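Local coordinates for protein cysteine synthase 3 (Entamoeba histolytica, PDB 6KR5) that probably catalyses the pyridoxal-phosphate-dependent formation of L-cysteine from O-acetyl-L-serine and sulfide, as a cysteine synthase, at residues V27-V32 and T42-K47; T33-I38 and T326-L331; P218-V223 and P256-D261. All coordinates share one frame; numbering follows the deposited sequence.

Two of the three contacts are neighbours and the third stands apart, although interactions 1 and 3 reach the same mixed sheet, near its two outermost strands within the chain. Interactions 1 and 2 have centres about 13 Å apart, and their segments alternate along the sequence. Gly31 O accepts a hydrogen bond from Lys327 NZ, and Ile44 CD1 packs 3.7 Å from Thr33 CG2, so the strand pair and the C-terminal helix share one connecting loop. Interaction 3 lies within the chain excursion that interaction 2 closes, its centre about 22 Å from that of interaction 1. The pyridoxal phosphate is about 10 Å from the side chain of Pro218 and about 13 Å from that of Val46.

Interaction 1 of 3, residues V27-V32 and T42-K47; sequences VELHGV and TKILVK
An antiparallel strand pair at the outermost strand of the mixed sheet within this chain joins Val27 to Val46 and Glu28 to Leu45. Val27 and Val46 form the hydrogen-bonded pair: Val27 N gives to Val46 O at 2.9 Å, and Val46 N returns to Val27 O at 2.8 Å. Beyond it Leu29 N reaches Ile44 O at 3.0 Å. There the chains part, and a water spans the gap, donating to Leu29 O and accepting from Ile44 N. Strand 43-48 is bonded along its other edge to strand 301-306, while Val27 pairs in parallel with a strand of the second subunit, so the sheet runs on through the dimer interface. On one face Leu29 lies across Val46 at about a right angle, with CD1 3.7 Å from Val46 CG1 and 4.0 Å from Ile44 CG2; Ile275 and Ile285 pack against the same leucine. The other face carries the non-hydrogen-bonded pair, whose side chains run side by side. With Glu28 CG anti to the carbonyl carbon (chi1 -60°), that methylene meets Leu45 CD2 at 3.6 Å, and the extended chain carries OE1 to a weak hydrogen bond from His30 NE2.

Interaction 2 of 3, residues T33-I38 and T326-L331; sequences TDHPSI and TKQQVL
With CG trans to the main-chain nitrogen in both residues (chi1 178° in Asp34 and 180° in Lys327), the carboxylate of Asp34 and the chain of Lys327 are brought together. The lysine bends at chi3 (98°), and the two side chains cross at about a right angle. Lys327 NZ meets Asp34 OD2 at 3.0 Å in a salt bridge that uses the anti lone pair, the one facing away from the second oxygen. The same ammonium donates a hydrogen bond to Gly31 O, so one charged group ties down two points of the loop. An inverse gamma turn is centred on Asp34, closed by a weak bond from His35 N to Thr33 O.

Beside this polar link, His35 and Leu331 lie alongside each other, pointing opposite ways, with His35 CD2 3.7 Å from Leu331 CB. Leu331 CD1 also comes within 3.6 Å of Asp34 O, while the side chain of Gln328 comes close to His35 and Pro36. Several polar contacts fix the rotation of the imidazole. Ser37 N donates to His35 ND1 at 3.2 Å, from well out of the ring plane, and Ser37 OG lies 2.9 Å from the same nitrogen in a hydrogen bond of either direction. Farther along the helix, Asp332 takes up His35 NE2. Pro36 CD rests over one face of the ring, toward its rim, and the chain continues through a type I turn from His35 to Ile38.

At the start of helix 327-335, Gln329 N gives to Thr326 OG1 at 3.2 Å and Thr326 N to Gln329 OE1 at 3.1 Å: this is the reciprocal capping box, here just where the first helical turn meets the loop between two sheet strands.

Interaction 3 of 3, residues P218-V223 and P256-D261; sequences PAESAV and PIKTQD
Glu220 reaches over to Thr259 by a folded side chain: a chi1 of -62° turns CG away from the carbonyl carbon, and a bend at chi2 (85°) swings the carboxylate to the start of helix 259-273. There OE1 is gripped twice. Thr259 N approaches Glu220 OE1 on the syn side at 3.1 Å, close to the carboxylate plane, whereas Thr259 OG1, set beside its own backbone nitrogen by a chi1 of -69°, donates to the same oxygen at 2.8 Å from above that plane. The Thr259 hydroxyl is also hydrogen-bonded to Gly233 N. Glu220 OE2 receives a weaker bond from Thr259 N and also a water that accepts from Gln260 N. Peptide N-H groups at a helix start would be expected to steady the negative charge. Lys258 CB lies beside Glu220 OE2, 3.6 Å away. Nearby, Ala219 CB rests 4.1 Å from Pro256 CB, and Ala219 N binds Ile257 O at 2.8 Å. That bond finishes the parallel pairing of strands 212-218 and 253-257, where Ile257 also bonds to the backbone of Glu217. Ile257 turns from the loop to pack on Val216 and on helix 279-292, while His232 touches both Pro218 and Thr259.

Interaction 1 of 3, residues V27-V32 and T42-K47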
ATOM      1  N   VAL B  27       4.254   3.001  14.641  1.00 19.34           N
ATOM      2  CA  VAL B  27       5.204   1.893  14.761  1.00 19.62           C
ATOM      3  C   VAL B  27       6.523   2.387  15.346  1.00 19.25           C
ATOM      4  O   VAL B  27       7.032   3.446  14.961  1.00 19.96           O
ATOM      5  CB  VAL B  27       5.442   1.225  13.387  1.00 20.73           C
ATOM      6  CG1 VAL B  27       6.394   0.020  13.502  1.00 19.24           C
ATOM      7  CG2 VAL B  27       4.109   0.816  12.763  1.00 19.82           C
ATOM      8  N   GLU B  28       7.100   1.600  16.253  1.00 20.68           N
ATOM      9  CA  GLU B  28       8.414   1.927  16.802  1.00 22.36           C
ATOM     10  C   GLU B  28       9.520   1.704  15.778  1.00 18.70           C
ATOM     11  O   GLU B  28       9.564   0.662  15.111  1.00 20.83           O
ATOM     12  CB  GLU B  28       8.710   1.061  18.025  1.00 22.16           C
ATOM     13  CG  GLU B  28       7.730   1.202  19.182  1.00 25.68           C
ATOM     14  CD  GLU B  28       7.981   0.175  20.288  1.00 26.37           C
ATOM     15  OE1 GLU B  28       8.657  -0.845  20.032  1.00 24.99           O
ATOM     16  OE2 GLU B  28       7.491   0.395  21.419  1.00 28.08           O
ATOM     17  N   LEU B  29      10.445   2.674  15.693  1.00 21.38           N
ATOM     18  CA  LEU B  29      11.730   2.475  15.021  1.00 21.37           C
ATOM     19  C   LEU B  29      12.729   1.846  15.989  1.00 22.43           C
ATOM     20  O   LEU B  29      12.747   2.185  17.175  1.00 22.77           O
ATOM     21  CB  LEU B  29      12.280   3.809  14.518  1.00 19.15           C
ATOM     22  CG  LEU B  29      11.597   4.408  13.300  1.00 21.02           C
ATOM     23  CD1 LEU B  29      12.345   5.673  12.875  1.00 20.47           C
ATOM     24  CD2 LEU B  29      11.518   3.407  12.150  1.00 22.86           C
ATOM     25  N   HIS B  30      13.569   0.943  15.474  1.00 21.82           N
ATOM     26  CA  HIS B  30      14.584   0.287  16.303  1.00 21.18           C
ATOM     27  C   HIS B  30      15.922   0.212  15.586  1.00 23.32           C
ATOM     28  O   HIS B  30      16.971   0.466  16.185  1.00 27.15           O
ATOM     29  CB  HIS B  30      14.148  -1.129  16.694  1.00 22.17           C
ATOM     30  CG  HIS B  30      12.931  -1.167  17.560  1.00 23.07           C
ATOM     31  ND1 HIS B  30      12.935  -0.751  18.874  1.00 24.06           N
ATOM     32  CD2 HIS B  30      11.668  -1.582  17.299  1.00 24.25           C
ATOM     33  CE1 HIS B  30      11.723  -0.892  19.381  1.00 22.96           C
ATOM     34  NE2 HIS B  30      10.938  -1.402  18.448  1.00 24.68           N
ATOM     35  N   GLY B  31      15.895  -0.166  14.310  1.00 23.22           N
ATOM     36  CA  GLY B  31      17.136  -0.374  13.589  1.00 21.85           C
ATOM     37  C   GLY B  31      17.919   0.908  13.404  1.00 23.68           C
ATOM     38  O   GLY B  31      19.117   0.966  13.694  1.00 24.55           O
ATOM     39  N   VAL B  32      17.248   1.963  12.933  1.00 21.91           N
ATOM     40  CA  VAL B  32      17.940   3.225  12.681  1.00 20.32           C
ATOM     41  C   VAL B  32      18.053   4.101  13.918  1.00 21.53           C
ATOM     42  O   VAL B  32      18.715   5.142  13.856  1.00 23.62           O
ATOM     43  CB  VAL B  32      17.273   4.030  11.544  1.00 21.12           C
ATOM     44  CG1 VAL B  32      17.379   3.269  10.233  1.00 21.72           C
ATOM     45  CG2 VAL B  32      15.820   4.396  11.880  1.00 23.24           C
ATOM     46  N   THR B  42      14.563   7.190  24.865  1.00 31.66           N
ATOM     47  CA  THR B  42      13.854   8.027  23.909  1.00 30.54           C
ATOM     48  C   THR B  42      13.101   7.143  22.920  1.00 26.23           C
ATOM     49  O   THR B  42      13.626   6.130  22.449  1.00 27.36           O
ATOM     50  CB  THR B  42      14.849   8.936  23.190  1.00 26.67           C
ATOM     51  OG1 THR B  42      15.600   9.675  24.168  1.00 28.21           O
ATOM     52  CG2 THR B  42      14.132   9.909  22.249  1.00 28.19           C
ATOM     53  N   LYS B  43      11.850   7.511  22.621  1.00 25.12           N
ATOM     54  CA  LYS B  43      10.971   6.686  21.796  1.00 24.51           C
ATOM     55  C   LYS B  43      10.714   7.413  20.486  1.00 24.20           C
ATOM     56  O   LYS B  43      10.245   8.553  20.498  1.00 25.47           O
ATOM     57  CB  LYS B  43       9.649   6.398  22.508  1.00 28.82           C
ATOM     58  CG  LYS B  43       9.792   5.641  23.830  1.00 31.99           C
ATOM     59  CD  LYS B  43       9.243   6.463  24.992  1.00 35.32           C
ATOM     60  CE  LYS B  43       9.137   5.639  26.265  1.00 41.39           C
ATOM     61  NZ  LYS B  43      10.465   5.193  26.768  1.00 45.38           N
ATOM     62  N   ILE B  44      11.011   6.759  19.366  1.00 22.39           N
ATOM     63  CA  ILE B  44      10.855   7.363  18.046  1.00 22.94           C
ATOM     64  C   ILE B  44       9.853   6.516  17.277  1.00 20.86           C
ATOM     65  O   ILE B  44      10.125   5.354  16.957  1.00 21.39           O
ATOM     66  CB  ILE B  44      12.187   7.477  17.291  1.00 20.75           C
ATOM     67  CG1 ILE B  44      13.196   8.276  18.125  1.00 24.57           C
ATOM     68  CG2 ILE B  44      11.967   8.189  15.963  1.00 23.07           C
ATOM     69  CD1 ILE B  44      14.126   7.444  18.954  1.00 26.05           C
ATOM     70  N   LEU B  45       8.690   7.095  16.989  1.00 21.66           N
ATOM     71  CA  LEU B  45       7.569   6.378  16.398  1.00 21.13           C
ATOM     72  C   LEU B  45       7.258   6.963  15.034  1.00 20.93           C
ATOM     73  O   LEU B  45       7.295   8.187  14.865  1.00 21.68           O
ATOM     74  CB  LEU B  45       6.322   6.472  17.281  1.00 22.88           C
ATOM     75  CG  LEU B  45       6.534   6.169  18.760  1.00 19.60           C
ATOM     76  CD1 LEU B  45       5.211   6.405  19.501  1.00 21.63           C
ATOM     77  CD2 LEU B  45       7.039   4.740  18.938  1.00 22.06           C
ATOM     78  N   VAL B  46       6.930   6.100  14.073  1.00 20.58           N
ATOM     79  CA  VAL B  46       6.604   6.536  12.718  1.00 20.26           C
ATOM     80  C   VAL B  46       5.141   6.235  12.427  1.00 19.45           C
ATOM     81  O   VAL B  46       4.654   5.128  12.691  1.00 19.74           O
ATOM     82  CB  VAL B  46       7.533   5.891  11.668  1.00 18.76           C
ATOM     83  CG1 VAL B  46       8.919   6.508  11.760  1.00 20.13           C
ATOM     84  CG2 VAL B  46       7.600   4.368  11.805  1.00 19.29           C
ATOM     85  N   LYS B  47       4.440   7.221  11.869  1.00 19.69           N
ATOM     86  CA  LYS B  47       3.037   7.070  11.500  1.00 19.24           C
ATOM     87  C   LYS B  47       2.971   6.797  10.005  1.00 20.20           C
ATOM     88  O   LYS B  47       3.403   7.627   9.203  1.00 20.03           O
ATOM     89  CB  LYS B  47       2.228   8.316  11.857  1.00 20.70           C
ATOM     90  CG  LYS B  47       0.732   8.104  11.631  1.00 23.13           C
ATOM     91  CD  LYS B  47      -0.118   9.084  12.396  1.00 23.36           C
ATOM     92  CE  LYS B  47      -1.603   8.815  12.163  1.00 23.83           C
ATOM     93  NZ  LYS B  47      -2.125   7.521  12.710  1.00 21.40           N
TER
HETATM   94  O   HOH W   1      12.018   3.995  19.267  1.00 24.97           O

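Interaction 2 of 3, residues T33-I38 and T326-L331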
ATOM      1  N   THR B  33      17.447   3.710  15.045  1.00 22.40           N
ATOM      2  CA  THR B  33      17.630   4.426  16.304  1.00 22.49           C
ATOM      3  C   THR B  33      18.784   3.866  17.120  1.00 25.66           C
ATOM      4  O   THR B  33      19.101   4.422  18.179  1.00 25.54           O
ATOM      5  CB  THR B  33      16.352   4.389  17.151  1.00 23.55           C
ATOM      6  OG1 THR B  33      16.084   3.039  17.554  1.00 25.44           O
ATOM      7  CG2 THR B  33      15.167   4.951  16.368  1.00 25.35           C
ATOM      8  N   ASP B  34      19.410   2.790  16.637  1.00 25.26           N
ATOM      9  CA  ASP B  34      20.536   2.110  17.277  1.00 27.43           C
ATOM     10  C   ASP B  34      21.802   2.908  16.971  1.00 26.19           C
ATOM     11  O   ASP B  34      22.591   2.580  16.082  1.00 28.05           O
ATOM     12  CB  ASP B  34      20.613   0.673  16.767  1.00 28.02           C
ATOM     13  CG  ASP B  34      21.785  -0.111  17.333  1.00 32.33           C
ATOM     14  OD1 ASP B  34      22.292   0.226  18.425  1.00 35.04           O
ATOM     15  OD2 ASP B  34      22.190  -1.078  16.654  1.00 34.32           O
ATOM     16  N   HIS B  35      21.985   3.993  17.724  1.00 26.86           N
ATOM     17  CA  HIS B  35      23.104   4.902  17.527  1.00 28.43           C
ATOM     18  C   HIS B  35      23.417   5.587  18.848  1.00 29.45           C
ATOM     19  O   HIS B  35      22.488   5.944  19.581  1.00 28.56           O
ATOM     20  CB  HIS B  35      22.807   5.958  16.457  1.00 29.48           C
ATOM     21  CG  HIS B  35      24.021   6.701  15.995  1.00 25.52           C
ATOM     22  ND1 HIS B  35      24.368   7.941  16.486  1.00 27.21           N
ATOM     23  CD2 HIS B  35      24.980   6.369  15.100  1.00 26.28           C
ATOM     24  CE1 HIS B  35      25.482   8.345  15.902  1.00 28.44           C
ATOM     25  NE2 HIS B  35      25.874   7.411  15.057  1.00 29.07           N
ATOM     26  N   PRO B  36      24.697   5.783  19.176  1.00 32.14           N
ATOM     27  CA  PRO B  36      25.038   6.390  20.474  1.00 33.69           C
ATOM     28  C   PRO B  36      24.429   7.759  20.705  1.00 33.22           C
ATOM     29  O   PRO B  36      24.239   8.141  21.866  1.00 33.16           O
ATOM     30  CB  PRO B  36      26.572   6.466  20.427  1.00 33.78           C
ATOM     31  CG  PRO B  36      26.970   5.356  19.512  1.00 34.86           C
ATOM     32  CD  PRO B  36      25.886   5.282  18.466  1.00 27.88           C
ATOM     33  N   SER B  37      24.111   8.508  19.645  1.00 27.94           N
ATOM     34  CA  SER B  37      23.543   9.837  19.814  1.00 29.81           C
ATOM     35  C   SER B  37      22.143   9.805  20.416  1.00 30.08           C
ATOM     36  O   SER B  37      21.684  10.829  20.928  1.00 29.09           O
ATOM     37  CB  SER B  37      23.506  10.560  18.469  1.00 29.05           C
ATOM     38  OG  SER B  37      22.600   9.908  17.599  1.00 28.85           O
ATOM     39  N   ILE B  38      21.453   8.667  20.368  1.00 26.17           N
ATOM     40  CA  ILE B  38      20.073   8.564  20.841  1.00 32.22           C
ATOM     41  C   ILE B  38      20.033   7.692  22.093  1.00 32.24           C
ATOM     42  O   ILE B  38      20.430   6.519  22.054  1.00 30.48           O
ATOM     43  CB  ILE B  38      19.148   8.002  19.752  1.00 28.86           C
ATOM     44  CG1 ILE B  38      19.157   8.926  18.534  1.00 27.20           C
ATOM     45  CG2 ILE B  38      17.736   7.821  20.293  1.00 27.94           C
ATOM     46  CD1 ILE B  38      18.424   8.346  17.321  1.00 26.70           C
ATOM     47  N   THR B 326      28.450  -0.388   6.475  1.00 21.04           N
ATOM     48  CA  THR B 326      27.626  -1.047   7.470  1.00 22.66           C
ATOM     49  C   THR B 326      26.585  -0.082   8.012  1.00 21.70           C
ATOM     50  O   THR B 326      26.631   1.129   7.769  1.00 22.19           O
ATOM     51  CB  THR B 326      28.484  -1.539   8.634  1.00 22.64           C
ATOM     52  OG1 THR B 326      29.053  -0.394   9.278  1.00 23.69           O
ATOM     53  CG2 THR B 326      29.592  -2.447   8.140  1.00 23.96           C
ATOM     54  N   LYS B 327      25.645  -0.622   8.793  1.00 21.84           N
ATOM     55  CA  LYS B 327      24.659   0.245   9.432  1.00 24.17           C
ATOM     56  C   LYS B 327      25.330   1.346  10.237  1.00 20.90           C
ATOM     57  O   LYS B 327      24.933   2.514  10.164  1.00 22.89           O
ATOM     58  CB  LYS B 327      23.723  -0.555  10.338  1.00 25.43           C
ATOM     59  CG  LYS B 327      22.697   0.345  11.004  1.00 28.34           C
ATOM     60  CD  LYS B 327      21.621  -0.435  11.746  1.00 32.37           C
ATOM     61  CE  LYS B 327      21.940  -0.519  13.226  1.00 28.70           C
ATOM     62  NZ  LYS B 327      20.886  -1.268  13.954  1.00 27.63           N
ATOM     63  N   GLN B 328      26.376   1.010  10.994  1.00 22.48           N
ATOM     64  CA  GLN B 328      26.988   2.053  11.805  1.00 23.62           C
ATOM     65  C   GLN B 328      27.666   3.104  10.935  1.00 21.76           C
ATOM     66  O   GLN B 328      27.611   4.300  11.247  1.00 23.08           O
ATOM     67  CB  GLN B 328      27.964   1.451  12.813  1.00 28.21           C
ATOM     68  CG  GLN B 328      27.262   0.991  14.090  1.00 37.36           C
ATOM     69  CD  GLN B 328      26.296   2.039  14.645  1.00 44.07           C
ATOM     70  OE1 GLN B 328      25.106   1.769  14.834  1.00 37.38           O
ATOM     71  NE2 GLN B 328      26.810   3.234  14.920  1.00 44.72           N
ATOM     72  N   GLN B 329      28.294   2.691   9.831  1.00 22.68           N
ATOM     73  CA  GLN B 329      28.884   3.687   8.944  1.00 20.06           C
ATOM     74  C   GLN B 329      27.816   4.610   8.382  1.00 21.17           C
ATOM     75  O   GLN B 329      28.016   5.826   8.298  1.00 22.66           O
ATOM     76  CB  GLN B 329      29.645   3.015   7.807  1.00 20.40           C
ATOM     77  CG  GLN B 329      30.905   2.297   8.288  1.00 23.44           C
ATOM     78  CD  GLN B 329      31.696   1.692   7.149  1.00 21.16           C
ATOM     79  OE1 GLN B 329      31.400   0.582   6.687  1.00 23.49           O
ATOM     80  NE2 GLN B 329      32.715   2.417   6.693  1.00 24.16           N
ATOM     81  N   VAL B 330      26.678   4.043   7.983  1.00 20.10           N
ATOM     82  CA  VAL B 330      25.618   4.861   7.404  1.00 21.04           C
ATOM     83  C   VAL B 330      25.034   5.795   8.451  1.00 22.39           C
ATOM     84  O   VAL B 330      24.847   6.989   8.196  1.00 21.57           O
ATOM     85  CB  VAL B 330      24.533   3.970   6.772  1.00 21.43           C
ATOM     86  CG1 VAL B 330      23.321   4.812   6.409  1.00 23.38           C
ATOM     87  CG2 VAL B 330      25.075   3.296   5.534  1.00 23.04           C
ATOM     88  N   LEU B 331      24.724   5.275   9.642  1.00 21.02           N
ATOM     89  CA  LEU B 331      24.120   6.133  10.661  1.00 20.00           C
ATOM     90  C   LEU B 331      25.102   7.189  11.154  1.00 24.80           C
ATOM     91  O   LEU B 331      24.705   8.327  11.420  1.00 24.84           O
ATOM     92  CB  LEU B 331      23.603   5.301  11.827  1.00 21.43           C
ATOM     93  CG  LEU B 331      22.397   4.420  11.497  1.00 20.50           C
ATOM     94  CD1 LEU B 331      21.945   3.699  12.750  1.00 24.62           C
ATOM     95  CD2 LEU B 331      21.260   5.247  10.922  1.00 24.38           C
TER

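Interaction 3 of 3, residues P218-V223 and P256-D261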
ATOM      1  N   PRO B 218      13.426  20.804   2.309  1.00 19.32           N
ATOM      2  CA  PRO B 218      14.723  20.520   1.679  1.00 18.08           C
ATOM      3  C   PRO B 218      15.732  21.621   1.956  1.00 22.46           C
ATOM      4  O   PRO B 218      15.430  22.814   1.848  1.00 20.54           O
ATOM      5  CB  PRO B 218      14.390  20.439   0.178  1.00 19.34           C
ATOM      6  CG  PRO B 218      12.884  20.319   0.095  1.00 20.27           C
ATOM      7  CD  PRO B 218      12.369  21.041   1.310  1.00 20.32           C
ATOM      8  N   ALA B 219      16.955  21.206   2.289  1.00 21.20           N
ATOM      9  CA  ALA B 219      18.015  22.189   2.484  1.00 20.79           C
ATOM     10  C   ALA B 219      18.225  23.033   1.236  1.00 22.10           C
ATOM     11  O   ALA B 219      18.615  24.203   1.336  1.00 24.93           O
ATOM     12  CB  ALA B 219      19.317  21.494   2.876  1.00 21.41           C
ATOM     13  N   GLU B 220      17.955  22.465   0.062  1.00 21.42           N
ATOM     14  CA  GLU B 220      18.165  23.138  -1.214  1.00 22.61           C
ATOM     15  C   GLU B 220      17.031  24.087  -1.596  1.00 23.48           C
ATOM     16  O   GLU B 220      17.164  24.826  -2.581  1.00 23.48           O
ATOM     17  CB  GLU B 220      18.376  22.076  -2.303  1.00 24.91           C
ATOM     18  CG  GLU B 220      19.619  21.190  -2.087  1.00 25.70           C
ATOM     19  CD  GLU B 220      19.396  19.987  -1.158  1.00 25.68           C
ATOM     20  OE1 GLU B 220      18.228  19.618  -0.920  1.00 23.49           O
ATOM     21  OE2 GLU B 220      20.406  19.423  -0.666  1.00 27.03           O
ATOM     22  N   SER B 221      15.933  24.109  -0.845  1.00 21.29           N
ATOM     23  CA  SER B 221      14.809  25.011  -1.123  1.00 21.61           C
ATOM     24  C   SER B 221      14.126  25.360   0.196  1.00 22.29           C
ATOM     25  O   SER B 221      12.948  25.089   0.419  1.00 21.27           O
ATOM     26  CB  SER B 221      13.830  24.397  -2.117  1.00 19.66           C
ATOM     27  OG  SER B 221      12.998  25.396  -2.698  1.00 21.61           O
ATOM     28  N   ALA B 222      14.884  25.980   1.093  1.00 22.03           N
ATOM     29  CA  ALA B 222      14.460  26.128   2.481  1.00 21.25           C
ATOM     30  C   ALA B 222      13.711  27.450   2.661  1.00 22.92           C
ATOM     31  O   ALA B 222      14.132  28.362   3.379  1.00 23.70           O
ATOM     32  CB  ALA B 222      15.664  26.016   3.407  1.00 22.69           C
ATOM     33  N   VAL B 223      12.550  27.527   2.001  1.00 20.94           N
ATOM     34  CA  VAL B 223      11.826  28.797   1.951  1.00 19.52           C
ATOM     35  C   VAL B 223      11.172  29.123   3.290  1.00 21.49           C
ATOM     36  O   VAL B 223      10.996  30.304   3.625  1.00 23.19           O
ATOM     37  CB  VAL B 223      10.793  28.816   0.797  1.00 21.15           C
ATOM     38  CG1 VAL B 223      11.468  28.546  -0.534  1.00 22.04           C
ATOM     39  CG2 VAL B 223       9.640  27.861   1.046  1.00 23.35           C
ATOM     40  N   PRO B 256      16.015  21.835   8.049  1.00 20.81           N
ATOM     41  CA  PRO B 256      16.302  21.527   6.647  1.00 19.56           C
ATOM     42  C   PRO B 256      17.043  20.207   6.532  1.00 20.35           C
ATOM     43  O   PRO B 256      17.891  19.873   7.366  1.00 24.23           O
ATOM     44  CB  PRO B 256      17.191  22.696   6.206  1.00 23.43           C
ATOM     45  CG  PRO B 256      17.902  23.096   7.460  1.00 32.26           C
ATOM     46  CD  PRO B 256      16.917  22.871   8.588  1.00 27.81           C
ATOM     47  N   ILE B 257      16.730  19.459   5.476  1.00 18.99           N
ATOM     48  CA  ILE B 257      17.351  18.163   5.220  1.00 20.29           C
ATOM     49  C   ILE B 257      17.837  18.146   3.777  1.00 19.81           C
ATOM     50  O   ILE B 257      17.078  18.472   2.854  1.00 21.25           O
ATOM     51  CB  ILE B 257      16.378  16.992   5.486  1.00 19.16           C
ATOM     52  CG1 ILE B 257      15.991  16.900   6.969  1.00 19.86           C
ATOM     53  CG2 ILE B 257      16.971  15.672   4.988  1.00 20.76           C
ATOM     54  CD1 ILE B 257      17.135  16.421   7.917  1.00 21.96           C
ATOM     55  N   LYS B 258      19.099  17.767   3.577  1.00 18.93           N
ATOM     56  CA  LYS B 258      19.629  17.664   2.222  1.00 21.66           C
ATOM     57  C   LYS B 258      18.948  16.537   1.453  1.00 19.54           C
ATOM     58  O   LYS B 258      18.716  15.444   1.990  1.00 21.51           O
ATOM     59  CB  LYS B 258      21.138  17.418   2.245  1.00 21.54           C
ATOM     60  CG  LYS B 258      21.975  18.564   2.815  1.00 26.78           C
ATOM     61  CD  LYS B 258      23.434  18.143   2.862  1.00 27.84           C
ATOM     62  CE  LYS B 258      24.346  19.273   3.303  1.00 41.01           C
ATOM     63  NZ  LYS B 258      25.728  18.767   3.525  1.00 43.89           N
ATOM     64  N   THR B 259      18.678  16.799   0.171  1.00 20.64           N
ATOM     65  CA  THR B 259      18.077  15.800  -0.710  1.00 19.18           C
ATOM     66  C   THR B 259      18.785  14.451  -0.603  1.00 18.47           C
ATOM     67  O   THR B 259      18.141  13.418  -0.381  1.00 20.44           O
ATOM     68  CB  THR B 259      18.102  16.298  -2.159  1.00 21.87           C
ATOM     69  OG1 THR B 259      17.196  17.396  -2.299  1.00 20.52           O
ATOM     70  CG2 THR B 259      17.634  15.216  -3.114  1.00 20.74           C
ATOM     71  N   GLN B 260      20.121  14.439  -0.727  1.00 21.28           N
ATOM     72  CA  GLN B 260      20.841  13.166  -0.715  1.00 19.23           C
ATOM     73  C   GLN B 260      20.730  12.459   0.628  1.00 20.06           C
ATOM     74  O   GLN B 260      20.700  11.223   0.674  1.00 21.67           O
ATOM     75  CB  GLN B 260      22.317  13.366  -1.063  1.00 21.87           C
ATOM     76  CG  GLN B 260      22.576  13.938  -2.435  1.00 27.45           C
ATOM     77  CD  GLN B 260      22.146  13.027  -3.559  1.00 36.45           C
ATOM     78  OE1 GLN B 260      22.181  11.801  -3.438  1.00 37.53           O
ATOM     79  NE2 GLN B 260      21.732  13.628  -4.672  1.00 42.86           N
ATOM     80  N   ASP B 261      20.678  13.214   1.724  1.00 21.28           N
ATOM     81  CA  ASP B 261      20.516  12.602   3.039  1.00 19.83           C
ATOM     82  C   ASP B 261      19.120  12.010   3.199  1.00 20.84           C
ATOM     83  O   ASP B 261      18.955  10.943   3.806  1.00 22.00           O
ATOM     84  CB  ASP B 261      20.787  13.626   4.144  1.00 22.99           C
ATOM     85  CG  ASP B 261      22.244  14.036   4.228  1.00 28.72           C
ATOM     86  OD1 ASP B 261      23.079  13.447   3.503  1.00 28.60           O
ATOM     87  OD2 ASP B 261      22.552  14.956   5.029  1.00 25.43           O
TER
HETATM   88  O   HOH W   2      21.669  16.911  -1.316  1.00 24.03           O